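Local coordinates for protein pseudoazurin (Methylobacterium extorquens, PDB 1PMY) that binds one copper ion and probably shuttles electrons as a small periplasmic blue copper protein, at residues Met16-Ala21 and His40-Ile45; Val3-Leu8 and Ala21-Lys26. All coordinates share one frame; numbering follows the deposited sequence.

Contact 1: Met16-Ala21 and His40-Ile45. With CU (copper (II) ion), chain B.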
ATOM      1  N   MET A  16     -12.533  -4.682  -4.364  1.00 13.59           N
ATOM      2  CA  MET A  16     -11.566  -3.555  -4.422  1.00 13.27           C
ATOM      3  C   MET A  16     -10.342  -3.836  -3.555  1.00 12.67           C
ATOM      4  O   MET A  16     -10.233  -3.264  -2.422  1.00 11.65           O
ATOM      5  CB  MET A  16     -12.218  -2.251  -4.108  1.00 13.67           C
ATOM      6  CG  MET A  16     -13.566  -2.000  -4.696  1.00 14.36           C
ATOM      7  SD  MET A  16     -13.304  -2.040  -6.520  1.00 15.25           S
ATOM      8  CE  MET A  16     -14.957  -1.712  -7.051  1.00 15.81           C
ATOM      9  N   VAL A  17      -9.459  -4.672  -4.024  1.00 11.85           N
ATOM     10  CA  VAL A  17      -8.266  -5.101  -3.358  1.00 11.75           C
ATOM     11  C   VAL A  17      -6.956  -5.060  -4.232  1.00 11.18           C
ATOM     12  O   VAL A  17      -7.007  -5.031  -5.460  1.00 10.28           O
ATOM     13  CB  VAL A  17      -8.414  -6.547  -2.806  1.00 12.25           C
ATOM     14  CG1 VAL A  17      -9.680  -6.731  -1.960  1.00 12.10           C
ATOM     15  CG2 VAL A  17      -8.450  -7.545  -3.951  1.00 12.26           C
ATOM     16  N   PHE A  18      -5.870  -4.966  -3.491  1.00 10.08           N
ATOM     17  CA  PHE A  18      -4.535  -5.043  -4.032  1.00 10.98           C
ATOM     18  C   PHE A  18      -4.176  -6.521  -3.728  1.00 11.89           C
ATOM     19  O   PHE A  18      -4.501  -6.972  -2.623  1.00 12.02           O
ATOM     20  CB  PHE A  18      -3.512  -4.094  -3.419  1.00 10.79           C
ATOM     21  CG  PHE A  18      -3.640  -2.658  -3.810  1.00 10.92           C
ATOM     22  CD1 PHE A  18      -3.156  -2.113  -5.002  1.00 11.57           C
ATOM     23  CD2 PHE A  18      -4.157  -1.788  -2.833  1.00 10.93           C
ATOM     24  CE1 PHE A  18      -3.267  -0.726  -5.241  1.00 10.51           C
ATOM     25  CE2 PHE A  18      -4.300  -0.419  -3.098  1.00 11.52           C
ATOM     26  CZ  PHE A  18      -3.908   0.123  -4.290  1.00 11.38           C
ATOM     27  N   ASP A  19      -3.458  -7.115  -4.671  1.00 12.21           N
ATOM     28  CA  ASP A  19      -3.059  -8.555  -4.329  1.00 13.99           C
ATOM     29  C   ASP A  19      -1.603  -8.705  -4.775  1.00 13.49           C
ATOM     30  O   ASP A  19      -1.408  -8.669  -6.020  1.00 14.33           O
ATOM     31  CB  ASP A  19      -3.994  -9.508  -5.094  1.00 15.24           C
ATOM     32  CG  ASP A  19      -3.638 -10.980  -4.814  1.00 16.42           C
ATOM     33  OD1 ASP A  19      -2.908 -11.251  -3.835  1.00 17.31           O
ATOM     34  OD2 ASP A  19      -4.150 -11.864  -5.526  1.00 17.57           O
ATOM     35  N   PRO A  20      -0.698  -8.902  -3.864  1.00 13.12           N
ATOM     36  CA  PRO A  20      -0.857  -8.975  -2.449  1.00 12.82           C
ATOM     37  C   PRO A  20      -1.079  -7.565  -1.786  1.00 13.03           C
ATOM     38  O   PRO A  20      -0.695  -6.641  -2.437  1.00 12.96           O
ATOM     39  CB  PRO A  20       0.457  -9.569  -1.966  1.00 13.59           C
ATOM     40  CG  PRO A  20       1.468  -9.041  -2.920  1.00 13.51           C
ATOM     41  CD  PRO A  20       0.714  -9.138  -4.278  1.00 13.96           C
ATOM     42  N   ALA A  21      -1.714  -7.668  -0.625  1.00 12.55           N
ATOM     43  CA  ALA A  21      -2.021  -6.411   0.115  1.00 12.70           C
ATOM     44  C   ALA A  21      -0.884  -6.074   1.060  1.00 12.15           C
ATOM     45  O   ALA A  21      -0.754  -4.885   1.552  1.00 11.40           O
ATOM     46  CB  ALA A  21      -3.358  -6.630   0.823  1.00 12.40           C
ATOM     47  N   HIS A  40      -8.398   1.800 -11.114  1.00  9.60           N
ATOM     48  CA  HIS A  40      -7.646   1.809  -9.831  1.00 10.16           C
ATOM     49  C   HIS A  40      -6.413   2.677  -9.934  1.00  9.63           C
ATOM     50  O   HIS A  40      -5.892   2.846 -11.053  1.00  9.13           O
ATOM     51  CB  HIS A  40      -7.377   0.399  -9.351  1.00 10.41           C
ATOM     52  CG  HIS A  40      -8.553  -0.476  -9.195  1.00 11.36           C
ATOM     53  ND1 HIS A  40      -9.566  -0.478  -8.272  1.00 11.17           N
ATOM     54  CD2 HIS A  40      -8.879  -1.532 -10.047  1.00 11.43           C
ATOM     55  CE1 HIS A  40     -10.419  -1.432  -8.489  1.00 11.87           C
ATOM     56  NE2 HIS A  40     -10.007  -2.095  -9.538  1.00 12.30           N
ATOM     57  N   ASN A  41      -5.962   3.194  -8.780  1.00  8.74           N
ATOM     58  CA  ASN A  41      -4.645   3.910  -8.764  1.00  9.24           C
ATOM     59  C   ASN A  41      -3.977   3.506  -7.423  1.00  8.51           C
ATOM     60  O   ASN A  41      -4.552   2.769  -6.619  1.00  8.68           O
ATOM     61  CB  ASN A  41      -4.620   5.359  -9.048  1.00  9.54           C
ATOM     62  CG  ASN A  41      -5.101   6.245  -7.882  1.00  9.35           C
ATOM     63  OD1 ASN A  41      -5.736   5.636  -6.978  1.00  9.49           O
ATOM     64  ND2 ASN A  41      -4.547   7.443  -7.921  1.00 10.40           N
ATOM     65  N   VAL A  42      -2.881   4.213  -7.192  1.00  9.28           N
ATOM     66  CA  VAL A  42      -2.107   4.082  -5.955  1.00  9.23           C
ATOM     67  C   VAL A  42      -1.727   5.517  -5.484  1.00  9.21           C
ATOM     68  O   VAL A  42      -1.275   6.397  -6.263  1.00  9.30           O
ATOM     69  CB  VAL A  42      -0.783   3.276  -6.266  1.00  9.88           C
ATOM     70  CG1 VAL A  42      -0.119   3.012  -4.885  1.00 10.73           C
ATOM     71  CG2 VAL A  42      -1.167   1.860  -6.793  1.00 10.38           C
ATOM     72  N   GLU A  43      -1.980   5.707  -4.204  1.00  8.58           N
ATOM     73  CA  GLU A  43      -1.645   7.058  -3.636  1.00  7.52           C
ATOM     74  C   GLU A  43      -1.225   6.867  -2.210  1.00  7.18           C
ATOM     75  O   GLU A  43      -1.799   6.032  -1.434  1.00  7.20           O
ATOM     76  CB  GLU A  43      -2.808   8.052  -3.740  1.00  7.41           C
ATOM     77  CG  GLU A  43      -2.553   9.434  -3.142  1.00  7.73           C
ATOM     78  CD  GLU A  43      -3.596  10.489  -3.376  1.00  8.69           C
ATOM     79  OE1 GLU A  43      -4.534  10.154  -4.087  1.00  9.94           O
ATOM     80  OE2 GLU A  43      -3.468  11.630  -2.927  1.00  9.91           O
ATOM     81  N   THR A  44      -0.231   7.652  -1.856  1.00  6.88           N
ATOM     82  CA  THR A  44       0.247   7.602  -0.428  1.00  6.86           C
ATOM     83  C   THR A  44      -0.962   7.944   0.514  1.00  5.46           C
ATOM     84  O   THR A  44      -1.781   8.831   0.141  1.00  7.49           O
ATOM     85  CB  THR A  44       1.275   8.806  -0.281  1.00  7.43           C
ATOM     86  OG1 THR A  44       2.382   8.498  -1.175  1.00  8.56           O
ATOM     87  CG2 THR A  44       1.748   9.092   1.163  1.00  7.94           C
ATOM     88  N   ILE A  45      -0.994   7.303   1.656  1.00  5.45           N
ATOM     89  CA  ILE A  45      -1.945   7.758   2.701  1.00  5.74           C
ATOM     90  C   ILE A  45      -1.048   8.639   3.654  1.00  6.10           C
ATOM     91  O   ILE A  45      -0.034   8.181   4.220  1.00  6.25           O
ATOM     92  CB  ILE A  45      -2.492   6.578   3.523  1.00  6.16           C
ATOM     93  CG1 ILE A  45      -3.577   5.938   2.604  1.00  6.51           C
ATOM     94  CG2 ILE A  45      -3.289   7.192   4.810  1.00  3.72           C
ATOM     95  CD1 ILE A  45      -3.777   4.444   2.979  1.00  6.75           C
TER
HETATM   96 CU    CU B 124      -9.408   0.935  -6.770  1.00 12.48          CU
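The Phe18 ring meets Asn41 and Val42 with the CE1–CZ side of its outline. Its CZ approaches Asn41 O at 3.6 Å; the oxygen faces the rim, almost level with the ring, so the C–H groups rather than the π face cover this carbonyl. Asn41 O is buried without a hydrogen-bond partner in the model, and the C–H edge of Phe18 against it is a weakly polar contact at most. Val42 CG2 comes obliquely to Phe18 CE1, at 3.7 Å. With CG beside the backbone N (chi1 -74°), Phe18 leans into the interior of the cupredoxin β-sandwich, where Val5 and Met7 of strand 2-8 also touch it.

At the other end of the contact is the blue copper site. His40 binds the copper through ND1 at 2.1 Å, and Cys78, His81 and Met86 complete the set of ligands. Met16 lies beside the imidazole, its SD 3.5 Å from His40 CE1 and in the ring plane, 89° off the normal; the methionine chain runs roughly perpendicular to the histidine side chain. The bend of Met16 at chi2 (-62°) helps set this edge-on sulfur approach. CE1 sits between the two ring nitrogens, and its C–H is probably polarised further by the metal. Behind the first shell, Asn41 OD1 accepts a hydrogen bond from Ala79 N, tying the residue after one copper ligand to the residue after another, while Asn41 ND2 donates to Thr58 O.

Contact 2: Val3-Leu8 and Ala21-Lys26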
ATOM      1  N   VAL A   3       8.604  -6.405  -7.772  1.00 18.25           N
ATOM      2  CA  VAL A   3       7.449  -7.234  -7.328  1.00 16.74           C
ATOM      3  C   VAL A   3       6.210  -6.634  -8.004  1.00 15.02           C
ATOM      4  O   VAL A   3       6.118  -5.405  -8.078  1.00 14.82           O
ATOM      5  CB  VAL A   3       7.372  -7.097  -5.762  1.00 17.49           C
ATOM      6  CG1 VAL A   3       6.140  -7.650  -5.130  1.00 18.12           C
ATOM      7  CG2 VAL A   3       8.658  -7.681  -5.141  1.00 17.50           C
ATOM      8  N   ALA A   4       5.344  -7.513  -8.445  1.00 13.44           N
ATOM      9  CA  ALA A   4       4.100  -7.072  -9.076  1.00 12.41           C
ATOM     10  C   ALA A   4       2.949  -7.282  -8.068  1.00 12.72           C
ATOM     11  O   ALA A   4       2.788  -8.369  -7.509  1.00 13.29           O
ATOM     12  CB  ALA A   4       3.888  -8.051 -10.299  1.00 13.22           C
ATOM     13  N   VAL A   5       2.099  -6.293  -8.078  1.00 11.94           N
ATOM     14  CA  VAL A   5       0.883  -6.151  -7.345  1.00 11.06           C
ATOM     15  C   VAL A   5      -0.222  -5.751  -8.358  1.00 11.09           C
ATOM     16  O   VAL A   5      -0.027  -4.810  -9.148  1.00 10.06           O
ATOM     17  CB  VAL A   5       1.039  -4.995  -6.287  1.00 10.15           C
ATOM     18  CG1 VAL A   5      -0.319  -4.749  -5.574  1.00  9.99           C
ATOM     19  CG2 VAL A   5       2.081  -5.461  -5.280  1.00 10.43           C
ATOM     20  N   LYS A   6      -1.265  -6.550  -8.305  1.00 11.86           N
ATOM     21  CA  LYS A   6      -2.448  -6.400  -9.124  1.00 13.25           C
ATOM     22  C   LYS A   6      -3.515  -5.497  -8.434  1.00 12.94           C
ATOM     23  O   LYS A   6      -3.760  -5.655  -7.244  1.00 13.64           O
ATOM     24  CB  LYS A   6      -3.178  -7.693  -9.419  1.00 14.31           C
ATOM     25  CG  LYS A   6      -2.501  -8.972  -9.711  1.00 16.31           C
ATOM     26  CD  LYS A   6      -1.278  -9.147 -10.514  1.00 18.48           C
ATOM     27  CE  LYS A   6       0.054  -8.668  -9.962  1.00 19.38           C
ATOM     28  NZ  LYS A   6       0.418  -9.507  -8.722  1.00 20.60           N
ATOM     29  N   MET A   7      -4.137  -4.662  -9.234  1.00 12.06           N
ATOM     30  CA  MET A   7      -5.270  -3.783  -8.791  1.00 12.41           C
ATOM     31  C   MET A   7      -6.563  -4.463  -9.275  1.00 12.04           C
ATOM     32  O   MET A   7      -6.802  -4.526 -10.504  1.00 12.26           O
ATOM     33  CB  MET A   7      -5.012  -2.392  -9.397  1.00 12.90           C
ATOM     34  CG  MET A   7      -3.686  -1.925  -8.764  1.00 14.35           C
ATOM     35  SD  MET A   7      -3.395  -0.173  -9.244  1.00 16.61           S
ATOM     36  CE  MET A   7      -3.249  -0.450 -11.004  1.00 14.44           C
ATOM     37  N   LEU A   8      -7.295  -4.989  -8.334  1.00 12.40           N
ATOM     38  CA  LEU A   8      -8.491  -5.808  -8.647  1.00 12.01           C
ATOM     39  C   LEU A   8      -9.821  -5.318  -8.061  1.00 12.46           C
ATOM     40  O   LEU A   8      -9.916  -4.812  -6.987  1.00 12.30           O
ATOM     41  CB  LEU A   8      -8.276  -7.227  -8.070  1.00 12.38           C
ATOM     42  CG  LEU A   8      -7.090  -8.030  -8.538  1.00 13.02           C
ATOM     43  CD1 LEU A   8      -6.697  -9.110  -7.538  1.00 13.58           C
ATOM     44  CD2 LEU A   8      -7.222  -8.526  -9.926  1.00 13.79           C
ATOM     45  N   ALA A  21      -1.714  -7.668  -0.625  1.00 12.55           N
ATOM     46  CA  ALA A  21      -2.021  -6.411   0.115  1.00 12.70           C
ATOM     47  C   ALA A  21      -0.884  -6.074   1.060  1.00 12.15           C
ATOM     48  O   ALA A  21      -0.754  -4.885   1.552  1.00 11.40           O
ATOM     49  CB  ALA A  21      -3.358  -6.630   0.823  1.00 12.40           C
ATOM     50  N   LEU A  22       0.001  -7.011   1.332  1.00 11.61           N
ATOM     51  CA  LEU A  22       1.192  -6.875   2.178  1.00 11.31           C
ATOM     52  C   LEU A  22       2.444  -7.327   1.393  1.00 11.55           C
ATOM     53  O   LEU A  22       2.476  -8.450   0.883  1.00 11.50           O
ATOM     54  CB  LEU A  22       0.944  -7.552   3.535  1.00 11.57           C
ATOM     55  CG  LEU A  22       2.246  -7.614   4.383  1.00 12.35           C
ATOM     56  CD1 LEU A  22       2.665  -6.272   4.853  1.00 12.62           C
ATOM     57  CD2 LEU A  22       2.048  -8.624   5.484  1.00 12.48           C
ATOM     58  N   VAL A  23       3.340  -6.388   1.222  1.00 11.34           N
ATOM     59  CA  VAL A  23       4.577  -6.551   0.489  1.00 12.28           C
ATOM     60  C   VAL A  23       5.811  -6.290   1.353  1.00 12.98           C
ATOM     61  O   VAL A  23       5.960  -5.168   1.877  1.00 12.85           O
ATOM     62  CB  VAL A  23       4.609  -5.581  -0.768  1.00 12.23           C
ATOM     63  CG1 VAL A  23       5.858  -5.945  -1.594  1.00 12.80           C
ATOM     64  CG2 VAL A  23       3.376  -5.833  -1.667  1.00 13.45           C
ATOM     65  N   ARG A  24       6.729  -7.236   1.364  1.00 14.07           N
ATOM     66  CA  ARG A  24       8.031  -7.097   2.085  1.00 14.39           C
ATOM     67  C   ARG A  24       9.121  -6.817   1.072  1.00 14.09           C
ATOM     68  O   ARG A  24       9.222  -7.662   0.153  1.00 14.54           O
ATOM     69  CB  ARG A  24       8.283  -8.261   3.000  1.00 16.32           C
ATOM     70  CG  ARG A  24       7.193  -8.508   4.044  1.00 18.81           C
ATOM     71  CD  ARG A  24       7.461  -9.754   4.858  1.00 21.64           C
ATOM     72  NE  ARG A  24       6.177 -10.380   5.320  1.00 23.48           N
ATOM     73  CZ  ARG A  24       5.716 -10.238   6.557  1.00 24.49           C
ATOM     74  NH1 ARG A  24       6.409  -9.587   7.489  1.00 24.48           N
ATOM     75  NH2 ARG A  24       4.508 -10.724   6.903  1.00 25.25           N
ATOM     76  N   LEU A  25       9.854  -5.757   1.110  1.00 13.17           N
ATOM     77  CA  LEU A  25      10.871  -5.369   0.128  1.00 13.48           C
ATOM     78  C   LEU A  25      12.165  -5.008   0.875  1.00 14.17           C
ATOM     79  O   LEU A  25      12.155  -4.712   2.046  1.00 13.30           O
ATOM     80  CB  LEU A  25      10.427  -4.011  -0.515  1.00 13.77           C
ATOM     81  CG  LEU A  25       9.177  -4.033  -1.392  1.00 13.95           C
ATOM     82  CD1 LEU A  25       9.026  -2.681  -2.096  1.00 13.52           C
ATOM     83  CD2 LEU A  25       9.299  -5.093  -2.455  1.00 14.51           C
ATOM     84  N   LYS A  26      13.203  -4.923   0.059  1.00 13.18           N
ATOM     85  CA  LYS A  26      14.520  -4.479   0.487  1.00 14.57           C
ATOM     86  C   LYS A  26      14.695  -3.101  -0.149  1.00 14.22           C
ATOM     87  O   LYS A  26      14.005  -2.837  -1.143  1.00 13.81           O
ATOM     88  CB  LYS A  26      15.649  -5.361  -0.089  1.00 16.05           C
ATOM     89  CG  LYS A  26      15.574  -6.767   0.571  1.00 18.45           C
ATOM     90  CD  LYS A  26      16.980  -7.136   1.044  1.00 20.80           C
ATOM     91  CE  LYS A  26      17.516  -6.158   2.140  1.00 21.81           C
ATOM     92  NZ  LYS A  26      19.031  -6.273   2.073  1.00 22.36           N
TER
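No ring or other flat group enters the contact of Val3 and Val5 with Val23 and Leu25, so there are no faces or edges to assign: branched aliphatic side chains meet methyl to methyl. Val3 divides its two branches between partners. Its CG1 lies 3.9 Å from Val23 CG1, the two valines passing alongside and pointing opposite ways, while its CG2 reaches Leu25 CD2 at 3.8 Å. Val23 likewise splits its branches, giving CG2 to Val5 CG2 at 3.9 Å. In Val23, CG1 is anti to the backbone N (chi1 -173°), a setting that leaves one methyl for each valine opposite.

The axes of strands 3-8 and 22-25 run 9.5 Å apart and nearly antiparallel, at 168°. That spacing is the one expected between the two layers of a β-sandwich, here of the cupredoxin type, and not between hydrogen-bonded neighbours. Val3 and Val5 form their backbone bonds with strand 30-34 instead, and Leu25 rests on Val90 of strand 87-92. Within 3-8 itself, away from the packed valines, Lys6 folds back until NZ donates to Ala4 O at 2.9 Å, from well above the carbonyl plane.

In the fold
From the N terminus, strand 2-8 comes first, and contact 2 closes the loop that begins there when residues 21-26 return across it. Segment 16-21 of contact 1 falls mostly within that loop, but its partner, 40-45, comes after it, so the two contacts cross along the chain and share Ala21. Strand 17-25 serves both: residues 17-19 bond to strand 2-8, through Val17 with Leu8 and Asp19 with Lys6, whereas beyond the cis-Pro20 bend Ala21 pairs with Leu89. Contact 2 thus joins the two layers of the sandwich, contact 1 joins the same strand to the copper end, and His40 packs on Met7 where they meet.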